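Extracellular solute-binding protein family 1 (Arthrobacter chlorophenolicus, PDB 4R2F) binds the disaccharide laminaribiose and probably serves as the extracellular receptor that hands sugar to an ABC-type importer. Local coordinates at residues V192-G197 with N206-M211; L242-V245 with V249-P252; A253-T258 with F403-L408. All blocks are in the same frame, centred on the assembly; numbering follows the deposited sequence.

Contact 1. Residues V192-G197 with N206-M211; sequences VGFATG and NHLMIM. With BGC (beta-D-glucopyranose), chain B.
Thr196 and Leu208 mark the closest backbone approach, their CA atoms 7.8 Å apart, where the irregular chain of 192-197 passes one side of helix 204-215; no hydrogen bond joins the two segments. Leu208 does nearly all the work. Its CG sits anti to the backbone N (chi1 -176°), which aims both methyls at the loop. CD1 meets the edge of the Phe194 ring, lying near the ring plane, with Leu208 CD1 to Phe194 CE2 only 3.3 Å, tight for two carbons. The two side chains come in from opposite directions, and Leu208 CD2 follows at 3.5 Å from Phe194 CE2. That second methyl also touches Thr196, packing against its CB and CG2 and lying 3.7 Å from Thr196 OG1. One leucine fork thus fits against two side chains two residues apart in the loop, and all three residues are buried.

One residue back, His207 belongs to the sugar pocket. His207 NE2 donates to O6 of the bound glucose, NE2 to O6 being 2.8 Å with a nearly straight N-H...O angle of 172°. The glucose C6 lies in the ring plane at the imidazole edge, and His207 CE1 comes within 3.3 Å of the sugar O5. On the ring's other nitrogen, ND1 is hydrogen-bonded to Arg156 NE, a second-shell bond that helps fix how the imidazole is turned. With a phenylalanine in its place, the sugar O6 would probably lose the N-H that His207 offers, and Arg156 NE its mate on the ring.

Strand 273-275 backs the contact, Tyr273 touching Phe194 and Met275 touching both His207 and Leu208, while helix 259-267 packs on Ala195 and helix 398-408 receives Asn206 and Met209.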
ATOM      1  N   VAL A 192      -5.746  13.845  17.730  1.00 33.65           N
ATOM      2  CA  VAL A 192      -6.485  13.377  16.567  1.00 34.93           C
ATOM      3  C   VAL A 192      -6.826  11.923  16.757  1.00 33.71           C
ATOM      4  O   VAL A 192      -5.954  11.060  16.839  1.00 33.58           O
ATOM      5  CB  VAL A 192      -5.705  13.600  15.268  1.00 35.39           C
ATOM      6  CG1 VAL A 192      -6.410  12.928  14.094  1.00 29.76           C
ATOM      7  CG2 VAL A 192      -5.567  15.094  15.028  1.00 39.35           C
ATOM      8  N   GLY A 193      -8.115  11.655  16.813  1.00 35.49           N
ATOM      9  CA  GLY A 193      -8.605  10.305  17.075  1.00 33.41           C
ATOM     10  C   GLY A 193      -8.520   9.335  15.918  1.00 33.05           C
ATOM     11  O   GLY A 193      -8.631   8.141  16.123  1.00 33.96           O
ATOM     12  N   PHE A 194      -8.347   9.840  14.695  1.00 33.94           N
ATOM     13  CA  PHE A 194      -8.174   8.973  13.547  1.00 30.37           C
ATOM     14  C   PHE A 194      -7.394   9.730  12.480  1.00 26.37           C
ATOM     15  O   PHE A 194      -7.969  10.428  11.612  1.00 33.36           O
ATOM     16  CB  PHE A 194      -9.533   8.481  13.038  1.00 32.77           C
ATOM     17  CG  PHE A 194      -9.476   7.191  12.273  1.00 42.94           C
ATOM     18  CD1 PHE A 194      -9.178   6.002  12.913  1.00 37.42           C
ATOM     19  CD2 PHE A 194      -9.777   7.156  10.935  1.00 75.64           C
ATOM     20  CE1 PHE A 194      -9.139   4.811  12.221  1.00 39.61           C
ATOM     21  CE2 PHE A 194      -9.755   5.970  10.241  1.00101.70           C
ATOM     22  CZ  PHE A 194      -9.423   4.795  10.881  1.00 61.48           C
ATOM     23  N   ALA A 195      -6.077   9.574  12.545  1.00 27.20           N
ATOM     24  CA  ALA A 195      -5.167  10.333  11.727  1.00 28.87           C
ATOM     25  C   ALA A 195      -5.120   9.712  10.359  1.00 32.09           C
ATOM     26  O   ALA A 195      -4.978   8.488  10.219  1.00 31.47           O
ATOM     27  CB  ALA A 195      -3.780  10.350  12.345  1.00 29.40           C
ATOM     28  N   THR A 196      -5.242  10.568   9.361  1.00 32.96           N
ATOM     29  CA  THR A 196      -5.134  10.171   7.966  1.00 27.33           C
ATOM     30  C   THR A 196      -4.710  11.401   7.148  1.00 38.19           C
ATOM     31  O   THR A 196      -4.436  12.450   7.711  1.00 33.58           O
ATOM     32  CB  THR A 196      -6.437   9.530   7.458  1.00 34.93           C
ATOM     33  OG1 THR A 196      -6.173   8.839   6.237  1.00 28.42           O
ATOM     34  CG2 THR A 196      -7.512  10.568   7.225  1.00 29.74           C
ATOM     35  N   GLY A 197      -4.640  11.262   5.832  1.00 25.16           N
ATOM     36  CA  GLY A 197      -4.283  12.359   4.986  1.00 32.02           C
ATOM     37  C   GLY A 197      -4.507  12.035   3.536  1.00 36.84           C
ATOM     38  O   GLY A 197      -4.275  10.906   3.119  1.00 28.46           O
ATOM     39  N   ASN A 206      -6.958   7.406   0.495  1.00 28.59           N
ATOM     40  CA  ASN A 206      -7.530   6.474  -0.492  1.00 27.60           C
ATOM     41  C   ASN A 206      -7.657   5.100   0.130  1.00 43.02           C
ATOM     42  O   ASN A 206      -8.672   4.423  -0.017  1.00 27.77           O
ATOM     43  CB  ASN A 206      -6.625   6.350  -1.716  1.00 35.25           C
ATOM     44  CG  ASN A 206      -6.632   7.571  -2.607  1.00 36.42           C
ATOM     45  OD1 ASN A 206      -5.903   7.612  -3.591  1.00 41.27           O
ATOM     46  ND2 ASN A 206      -7.486   8.534  -2.318  1.00 27.11           N
ATOM     47  N   HIS A 207      -6.618   4.689   0.851  1.00 30.14           N
ATOM     48  CA  HIS A 207      -6.552   3.332   1.327  1.00 32.53           C
ATOM     49  C   HIS A 207      -7.514   3.118   2.471  1.00 22.34           C
ATOM     50  O   HIS A 207      -8.082   2.039   2.614  1.00 30.63           O
ATOM     51  CB  HIS A 207      -5.137   2.986   1.753  1.00 33.95           C
ATOM     52  CG  HIS A 207      -4.141   3.067   0.639  1.00 21.94           C
ATOM     53  ND1 HIS A 207      -2.782   2.980   0.846  1.00 27.34           N
ATOM     54  CD2 HIS A 207      -4.311   3.204  -0.702  1.00 30.72           C
ATOM     55  CE1 HIS A 207      -2.155   3.070  -0.316  1.00 26.56           C
ATOM     56  NE2 HIS A 207      -3.063   3.201  -1.269  1.00 28.08           N
ATOM     57  N   LEU A 208      -7.682   4.162   3.274  1.00 29.66           N
ATOM     58  CA  LEU A 208      -8.640   4.178   4.338  1.00 29.56           C
ATOM     59  C   LEU A 208     -10.047   3.964   3.784  1.00 32.42           C
ATOM     60  O   LEU A 208     -10.815   3.232   4.369  1.00 26.33           O
ATOM     61  CB  LEU A 208      -8.572   5.505   5.099  1.00 31.89           C
ATOM     62  CG  LEU A 208      -9.478   5.624   6.312  1.00 38.21           C
ATOM     63  CD1 LEU A 208      -9.279   4.489   7.320  1.00 34.38           C
ATOM     64  CD2 LEU A 208      -9.278   6.981   6.968  1.00 38.44           C
ATOM     65  N   MET A 209     -10.386   4.614   2.675  1.00 32.05           N
ATOM     66  CA  MET A 209     -11.764   4.518   2.119  1.00 32.66           C
ATOM     67  C   MET A 209     -12.064   3.035   1.869  1.00 32.36           C
ATOM     68  O   MET A 209     -13.048   2.470   2.392  1.00 30.32           O
ATOM     69  CB  MET A 209     -11.917   5.333   0.822  1.00 33.58           C
ATOM     70  CG  MET A 209     -11.781   6.864   0.925  1.00 39.60           C
ATOM     71  SD  MET A 209     -12.900   7.727   2.051  1.00 25.17           S
ATOM     72  CE  MET A 209     -11.879   7.892   3.501  1.00 33.81           C
ATOM     73  N   ILE A 210     -11.145   2.389   1.162  1.00 31.51           N
ATOM     74  CA  ILE A 210     -11.318   0.997   0.788  1.00 31.46           C
ATOM     75  C   ILE A 210     -11.159   0.082   1.986  1.00 35.56           C
ATOM     76  O   ILE A 210     -11.941  -0.854   2.132  1.00 29.41           O
ATOM     77  CB  ILE A 210     -10.351   0.541  -0.327  1.00 27.23           C
ATOM     78  CG1 ILE A 210     -10.381   1.496  -1.517  1.00 33.45           C
ATOM     79  CG2 ILE A 210     -10.698  -0.885  -0.781  1.00 41.09           C
ATOM     80  CD1 ILE A 210     -11.715   1.591  -2.207  1.00 36.26           C
ATOM     81  N   MET A 211     -10.187   0.341   2.862  1.00 28.44           N
ATOM     82  CA  MET A 211     -10.074  -0.477   4.094  1.00 25.68           C
ATOM     83  C   MET A 211     -11.363  -0.502   4.890  1.00 39.44           C
ATOM     84  O   MET A 211     -11.750  -1.579   5.396  1.00 29.96           O
ATOM     85  CB  MET A 211      -8.926  -0.074   5.035  1.00 30.27           C
ATOM     86  CG  MET A 211      -8.801  -1.032   6.245  1.00 29.62           C
ATOM     87  SD  MET A 211      -9.854  -0.532   7.634  1.00 34.85           S
ATOM     88  CE  MET A 211      -8.690   0.525   8.505  1.00 51.52           C
TER
HETATM   89  C2  BGC B   2       0.939   0.790  -2.203  1.00 26.35           C
HETATM   90  C3  BGC B   2       0.868   0.481  -3.699  1.00 29.82           C
HETATM   91  C4  BGC B   2      -0.183   1.362  -4.361  1.00 26.66           C
HETATM   92  C5  BGC B   2       0.103   2.828  -4.065  1.00 26.83           C
HETATM   93  C6  BGC B   2      -0.999   3.749  -4.607  1.00 27.09           C
HETATM   94  C1  BGC B   2       1.310   2.260  -2.096  1.00 24.00           C
HETATM   95  O2  BGC B   2       1.904  -0.028  -1.554  1.00 27.54           O
HETATM   96  O3  BGC B   2       0.554  -0.895  -3.909  1.00 24.55           O
HETATM   97  O4  BGC B   2      -0.127   1.198  -5.772  1.00 29.45           O
HETATM   98  O5  BGC B   2       0.237   3.035  -2.654  1.00 23.42           O
HETATM   99  O6  BGC B   2      -2.277   3.504  -3.979  1.00 26.87           O

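Contact 2. Residues L242-V245 with V249-P252; sequences LELV and VIDP
Leu244 O is gripped by two consecutive backbone N-H groups, those of Val249 and Ile250. The Val249 N bond to Leu244 O is 3.0 Å long and lies in the carbonyl plane, though bent at its hydrogen (132°). Ile250 N reaches the same Leu244 O at 3.2 Å along a straighter N-H line (163°), but from well above the carbonyl plane and so not on a lone pair. This oxygen in the last turn of helix 232-246 thereby takes two donors from the chain that folds back past it.

Val249 N bonds five residues back instead of the four of an alpha-helical bond, at the C-terminal end of helix 232-246, where the chain turns into the loop before helix 259-267 of this solute-binding fold. A water adds a bridge, donating to Val245 O and Ile250 O at 2.7 Å each, which links the last turn to the outgoing loop.

Beside these bonds hydrophobic side chains meet. Ile250 has CG1 anti to its carbonyl carbon (chi1 -71°) and an extended chain beyond, which brings CD1 against both Leu244 CB, at 3.9 Å, and Val245 CG2, at 4.0 Å. Farther along Leu244, the CD2 methyl rests on Val249 CG1 at 3.8 Å, the two side chains running slantwise across each other. The Phe194 side chain packs on Leu244, Val249 and Ile250, its ring on Leu244 and Ile250 and its CB on Val249, and helix 176-188 adds Leu180 against Leu244. Beyond the isoleucine the chain leaves through Asp251, whose OD2 is hydrogen-bonded to Tyr257 OH and Gln265 NE2.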
ATOM      1  N   LEU A 242     -17.934   9.700   7.389  1.00 35.16           N
ATOM      2  CA  LEU A 242     -18.560  11.029   7.483  1.00 30.43           C
ATOM      3  C   LEU A 242     -18.883  11.443   8.911  1.00 30.23           C
ATOM      4  O   LEU A 242     -18.737  12.612   9.263  1.00 37.11           O
ATOM      5  CB  LEU A 242     -19.822  11.079   6.646  1.00 30.40           C
ATOM      6  CG  LEU A 242     -19.590  11.019   5.146  1.00 31.84           C
ATOM      7  CD1 LEU A 242     -20.923  10.767   4.421  1.00 43.29           C
ATOM      8  CD2 LEU A 242     -18.936  12.305   4.664  1.00 38.14           C
ATOM      9  N   GLU A 243     -19.273  10.480   9.742  1.00 30.82           N
ATOM     10  CA  GLU A 243     -19.520  10.739  11.130  1.00 37.74           C
ATOM     11  C   GLU A 243     -18.212  11.032  11.870  1.00 43.30           C
ATOM     12  O   GLU A 243     -18.180  11.882  12.738  1.00 34.75           O
ATOM     13  CB  GLU A 243     -20.214   9.543  11.757  1.00 39.48           C
ATOM     14  CG  GLU A 243     -20.991   9.863  13.012  1.00 47.96           C
ATOM     15  CD  GLU A 243     -21.660   8.629  13.589  1.00111.60           C
ATOM     16  OE1 GLU A 243     -22.252   8.729  14.681  1.00 64.99           O
ATOM     17  OE2 GLU A 243     -21.586   7.548  12.961  1.00 68.17           O
ATOM     18  N   LEU A 244     -17.142  10.304  11.569  1.00 29.51           N
ATOM     19  CA  LEU A 244     -15.841  10.654  12.137  1.00 36.56           C
ATOM     20  C   LEU A 244     -15.413  12.084  11.739  1.00 32.72           C
ATOM     21  O   LEU A 244     -14.883  12.835  12.578  1.00 31.96           O
ATOM     22  CB  LEU A 244     -14.775   9.667  11.721  1.00 35.16           C
ATOM     23  CG  LEU A 244     -14.910   8.238  12.213  1.00 40.16           C
ATOM     24  CD1 LEU A 244     -13.694   7.467  11.751  1.00 39.89           C
ATOM     25  CD2 LEU A 244     -15.052   8.178  13.719  1.00 41.02           C
ATOM     26  N   VAL A 245     -15.689  12.464  10.485  1.00 28.60           N
ATOM     27  CA  VAL A 245     -15.401  13.818   9.986  1.00 32.51           C
ATOM     28  C   VAL A 245     -16.237  14.896  10.685  1.00 40.14           C
ATOM     29  O   VAL A 245     -15.688  15.920  11.124  1.00 35.48           O
ATOM     30  CB  VAL A 245     -15.559  13.941   8.453  1.00 32.15           C
ATOM     31  CG1 VAL A 245     -15.413  15.395   7.994  1.00 33.13           C
ATOM     32  CG2 VAL A 245     -14.516  13.080   7.724  1.00 31.09           C
ATOM     33  N   VAL A 249     -13.190  13.705  14.834  1.00 30.63           N
ATOM     34  CA  VAL A 249     -12.276  12.584  15.150  1.00 33.77           C
ATOM     35  C   VAL A 249     -11.234  12.465  14.038  1.00 24.01           C
ATOM     36  O   VAL A 249     -10.044  12.233  14.284  1.00 32.83           O
ATOM     37  CB  VAL A 249     -13.075  11.278  15.315  1.00 35.15           C
ATOM     38  CG1 VAL A 249     -12.163  10.057  15.415  1.00 38.71           C
ATOM     39  CG2 VAL A 249     -13.984  11.400  16.536  1.00 36.02           C
ATOM     40  N   ILE A 250     -11.706  12.611  12.808  1.00 31.50           N
ATOM     41  CA  ILE A 250     -10.827  12.927  11.705  1.00 31.61           C
ATOM     42  C   ILE A 250     -10.620  14.434  11.736  1.00 31.52           C
ATOM     43  O   ILE A 250     -11.579  15.203  11.879  1.00 34.42           O
ATOM     44  CB  ILE A 250     -11.416  12.435  10.359  1.00 26.04           C
ATOM     45  CG1 ILE A 250     -11.351  10.893  10.314  1.00 26.57           C
ATOM     46  CG2 ILE A 250     -10.677  13.048   9.188  1.00 37.11           C
ATOM     47  CD1 ILE A 250     -12.001  10.247   9.095  1.00 35.68           C
ATOM     48  N   ASP A 251      -9.360  14.825  11.596  1.00 31.38           N
ATOM     49  CA  ASP A 251      -8.907  16.217  11.636  1.00 35.57           C
ATOM     50  C   ASP A 251      -9.521  16.907  10.429  1.00 32.30           C
ATOM     51  O   ASP A 251      -9.467  16.367   9.306  1.00 28.93           O
ATOM     52  CB  ASP A 251      -7.372  16.206  11.566  1.00 32.84           C
ATOM     53  CG  ASP A 251      -6.718  17.593  11.613  1.00 33.94           C
ATOM     54  OD1 ASP A 251      -7.287  18.631  11.206  1.00 29.67           O
ATOM     55  OD2 ASP A 251      -5.538  17.616  12.027  1.00 33.40           O
ATOM     56  N   PRO A 252     -10.145  18.082  10.637  1.00 35.50           N
ATOM     57  CA  PRO A 252     -10.785  18.737   9.503  1.00 36.94           C
ATOM     58  C   PRO A 252      -9.812  19.109   8.376  1.00 35.00           C
ATOM     59  O   PRO A 252     -10.246  19.252   7.224  1.00 34.15           O
ATOM     60  CB  PRO A 252     -11.411  20.000  10.130  1.00 34.80           C
ATOM     61  CG  PRO A 252     -10.586  20.253  11.342  1.00 38.96           C
ATOM     62  CD  PRO A 252     -10.284  18.876  11.871  1.00 40.34           C
TER
HETATM   63  O   HOH W   1     -13.304  17.082  10.927  1.00 26.67           O

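Contact 3. Residues A253-T258 with F403-L408; sequences AAVSYT and FTQTVL
Val255 presses against Gln405 and Leu408, setting a short 3-10 turn around Val255 on the C-terminal turn of helix 398-408. Val255 CG2 lies over the aliphatic stem of Gln405, 3.9 Å from Gln405 CG, the two side chains crossing at about a right angle. A chi1 of 60° puts CG2 anti to the backbone N and turns it to that stem, while Val255 CB faces Leu408 CB at 4.2 Å. No direct hydrogen bond crosses between the segments; instead a water accepts from Val255 N at 3.1 Å and lies 2.7 Å from Leu408 O, to which it can donate, tying the turn to the last carbonyl of 403-408.

The second shell comes from Ser198. Its O takes the amide NE2 of Gln405, and its OG bonds Val255 O, so this one serine holds both sides of the valine-glutamine contact. Asn206 ND2, bonded to Thr404 OG1, ties the same helix to helix 204-215.

Within the turn, Ala253 O accepts from Ser256 N at 2.9 Å and from Ser256 OG at 2.7 Å, the latter in the carbonyl plane, and the same oxygen sits 3.6 Å above the centre of the Tyr257 ring.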
ATOM      1  N   ALA A 253      -8.517  19.255   8.678  1.00 32.95           N
ATOM      2  CA  ALA A 253      -7.531  19.509   7.610  1.00 30.15           C
ATOM      3  C   ALA A 253      -6.898  18.232   7.050  1.00 33.13           C
ATOM      4  O   ALA A 253      -6.016  18.330   6.218  1.00 29.47           O
ATOM      5  CB  ALA A 253      -6.436  20.428   8.095  1.00 24.49           C
ATOM      6  N   ALA A 254      -7.327  17.051   7.501  1.00 30.80           N
ATOM      7  CA  ALA A 254      -6.723  15.775   6.998  1.00 27.53           C
ATOM      8  C   ALA A 254      -6.680  15.684   5.460  1.00 27.49           C
ATOM      9  O   ALA A 254      -5.762  15.121   4.887  1.00 26.67           O
ATOM     10  CB  ALA A 254      -7.464  14.572   7.558  1.00 30.87           C
ATOM     11  N   VAL A 255      -7.696  16.222   4.806  1.00 30.65           N
ATOM     12  CA  VAL A 255      -7.786  16.205   3.346  1.00 25.88           C
ATOM     13  C   VAL A 255      -6.547  16.812   2.672  1.00 29.46           C
ATOM     14  O   VAL A 255      -6.177  16.432   1.549  1.00 31.33           O
ATOM     15  CB  VAL A 255      -9.085  16.934   2.868  1.00 28.98           C
ATOM     16  CG1 VAL A 255      -9.104  18.374   3.317  1.00 29.83           C
ATOM     17  CG2 VAL A 255      -9.225  16.882   1.361  1.00 34.60           C
ATOM     18  N   SER A 256      -5.910  17.759   3.359  1.00 28.76           N
ATOM     19  CA  SER A 256      -4.802  18.515   2.816  1.00 24.09           C
ATOM     20  C   SER A 256      -3.426  17.930   3.130  1.00 27.02           C
ATOM     21  O   SER A 256      -2.417  18.421   2.613  1.00 31.89           O
ATOM     22  CB  SER A 256      -4.839  19.953   3.363  1.00 27.33           C
ATOM     23  OG  SER A 256      -4.461  20.009   4.744  1.00 29.32           O
ATOM     24  N   TYR A 257      -3.379  16.911   3.980  1.00 29.57           N
ATOM     25  CA  TYR A 257      -2.113  16.535   4.580  1.00 34.06           C
ATOM     26  C   TYR A 257      -1.275  15.625   3.709  1.00 25.95           C
ATOM     27  O   TYR A 257      -1.723  14.579   3.250  1.00 26.83           O
ATOM     28  CB  TYR A 257      -2.316  15.850   5.908  1.00 25.48           C
ATOM     29  CG  TYR A 257      -2.759  16.710   7.067  1.00 31.93           C
ATOM     30  CD1 TYR A 257      -2.465  18.083   7.152  1.00 28.42           C
ATOM     31  CD2 TYR A 257      -3.413  16.122   8.121  1.00 33.27           C
ATOM     32  CE1 TYR A 257      -2.867  18.822   8.261  1.00 29.01           C
ATOM     33  CE2 TYR A 257      -3.828  16.843   9.218  1.00 36.05           C
ATOM     34  CZ  TYR A 257      -3.558  18.182   9.293  1.00 32.23           C
ATOM     35  OH  TYR A 257      -3.994  18.844  10.416  1.00 31.95           O
ATOM     36  N   THR A 258      -0.041  16.035   3.508  1.00 28.46           N
ATOM     37  CA  THR A 258       0.934  15.278   2.765  1.00 32.18           C
ATOM     38  C   THR A 258       1.469  14.174   3.676  1.00 21.20           C
ATOM     39  O   THR A 258       1.153  14.101   4.880  1.00 28.73           O
ATOM     40  CB  THR A 258       2.154  16.156   2.386  1.00 29.88           C
ATOM     41  OG1 THR A 258       2.703  16.681   3.599  1.00 28.90           O
ATOM     42  CG2 THR A 258       1.804  17.321   1.422  1.00 32.63           C
ATOM     43  N   PHE A 403     -13.103  10.892  -4.637  1.00 31.21           N
ATOM     44  CA  PHE A 403     -13.983  10.287  -3.642  1.00 31.84           C
ATOM     45  C   PHE A 403     -13.452  10.518  -2.234  1.00 29.40           C
ATOM     46  O   PHE A 403     -14.177  10.961  -1.334  1.00 33.59           O
ATOM     47  CB  PHE A 403     -14.122   8.804  -3.952  1.00 30.40           C
ATOM     48  CG  PHE A 403     -14.867   8.024  -2.934  1.00 33.68           C
ATOM     49  CD1 PHE A 403     -16.211   8.260  -2.688  1.00 31.60           C
ATOM     50  CD2 PHE A 403     -14.237   7.018  -2.228  1.00 45.34           C
ATOM     51  CE1 PHE A 403     -16.895   7.522  -1.750  1.00 35.70           C
ATOM     52  CE2 PHE A 403     -14.926   6.269  -1.308  1.00 37.57           C
ATOM     53  CZ  PHE A 403     -16.259   6.526  -1.059  1.00 38.58           C
ATOM     54  N   THR A 404     -12.171  10.247  -2.048  1.00 38.04           N
ATOM     55  CA  THR A 404     -11.551  10.406  -0.745  1.00 32.77           C
ATOM     56  C   THR A 404     -11.657  11.853  -0.257  1.00 25.39           C
ATOM     57  O   THR A 404     -11.953  12.094   0.906  1.00 28.58           O
ATOM     58  CB  THR A 404     -10.056   9.971  -0.765  1.00 30.38           C
ATOM     59  OG1 THR A 404      -9.941   8.634  -1.265  1.00 30.72           O
ATOM     60  CG2 THR A 404      -9.467  10.032   0.636  1.00 30.84           C
ATOM     61  N   GLN A 405     -11.366  12.802  -1.131  1.00 34.30           N
ATOM     62  CA  GLN A 405     -11.317  14.182  -0.704  1.00 28.84           C
ATOM     63  C   GLN A 405     -12.709  14.674  -0.365  1.00 28.98           C
ATOM     64  O   GLN A 405     -12.911  15.432   0.594  1.00 36.39           O
ATOM     65  CB  GLN A 405     -10.612  15.022  -1.757  1.00 30.13           C
ATOM     66  CG  GLN A 405      -9.124  14.683  -1.823  1.00 30.77           C
ATOM     67  CD  GLN A 405      -8.293  15.595  -2.707  1.00 33.06           C
ATOM     68  OE1 GLN A 405      -8.776  16.140  -3.689  1.00 46.25           O
ATOM     69  NE2 GLN A 405      -7.024  15.764  -2.354  1.00 48.91           N
ATOM     70  N   THR A 406     -13.681  14.189  -1.120  1.00 31.75           N
ATOM     71  CA  THR A 406     -15.087  14.466  -0.841  1.00 29.67           C
ATOM     72  C   THR A 406     -15.528  13.958   0.523  1.00 37.56           C
ATOM     73  O   THR A 406     -16.195  14.675   1.285  1.00 34.83           O
ATOM     74  CB  THR A 406     -15.963  13.863  -1.968  1.00 33.50           C
ATOM     75  OG1 THR A 406     -15.788  14.654  -3.156  1.00 40.40           O
ATOM     76  CG2 THR A 406     -17.418  13.811  -1.601  1.00 31.52           C
ATOM     77  N   VAL A 407     -15.159  12.727   0.853  1.00 27.73           N
ATOM     78  CA  VAL A 407     -15.557  12.171   2.139  1.00 30.25           C
ATOM     79  C   VAL A 407     -14.850  12.899   3.291  1.00 25.66           C
ATOM     80  O   VAL A 407     -15.467  13.226   4.317  1.00 33.40           O
ATOM     81  CB  VAL A 407     -15.280  10.659   2.193  1.00 32.47           C
ATOM     82  CG1 VAL A 407     -15.527  10.112   3.583  1.00 31.74           C
ATOM     83  CG2 VAL A 407     -16.141   9.925   1.174  1.00 36.17           C
ATOM     84  N   LEU A 408     -13.557  13.149   3.115  1.00 30.99           N
ATOM     85  CA  LEU A 408     -12.749  13.717   4.190  1.00 31.73           C
ATOM     86  C   LEU A 408     -13.095  15.198   4.471  1.00 36.37           C
ATOM     87  O   LEU A 408     -12.707  15.736   5.506  1.00 31.24           O
ATOM     88  CB  LEU A 408     -11.253  13.540   3.889  1.00 30.75           C
ATOM     89  CG  LEU A 408     -10.652  12.133   4.033  1.00 23.93           C
ATOM     90  CD1 LEU A 408      -9.156  12.170   3.832  1.00 40.38           C
ATOM     91  CD2 LEU A 408     -10.999  11.473   5.366  1.00 35.92           C
TER
HETATM   92  O   HOH W   2     -10.257  16.110   6.523  1.00 37.26           O

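In the fold
Going down the chain, contact 1 closes first, bringing the loop that follows helix 176-188 back onto helix 204-215. Contact 2 comes next, a tight reversal at the end of helix 232-246. Its second segment, 249-252, runs straight into 253-258, where contact 3 begins, and that contact then reaches 145 residues ahead to helix 398-408. The three follow in series; none nests in or crosses another. They still form one cluster, with centres 9 to 10 Å apart: Gly193 and Phe194 pack on Val249, and Val245 touches Val407 O. Together they join helices 204-215, 232-246 and 398-408 through the loops between, with the sugar pocket reached at contact 1.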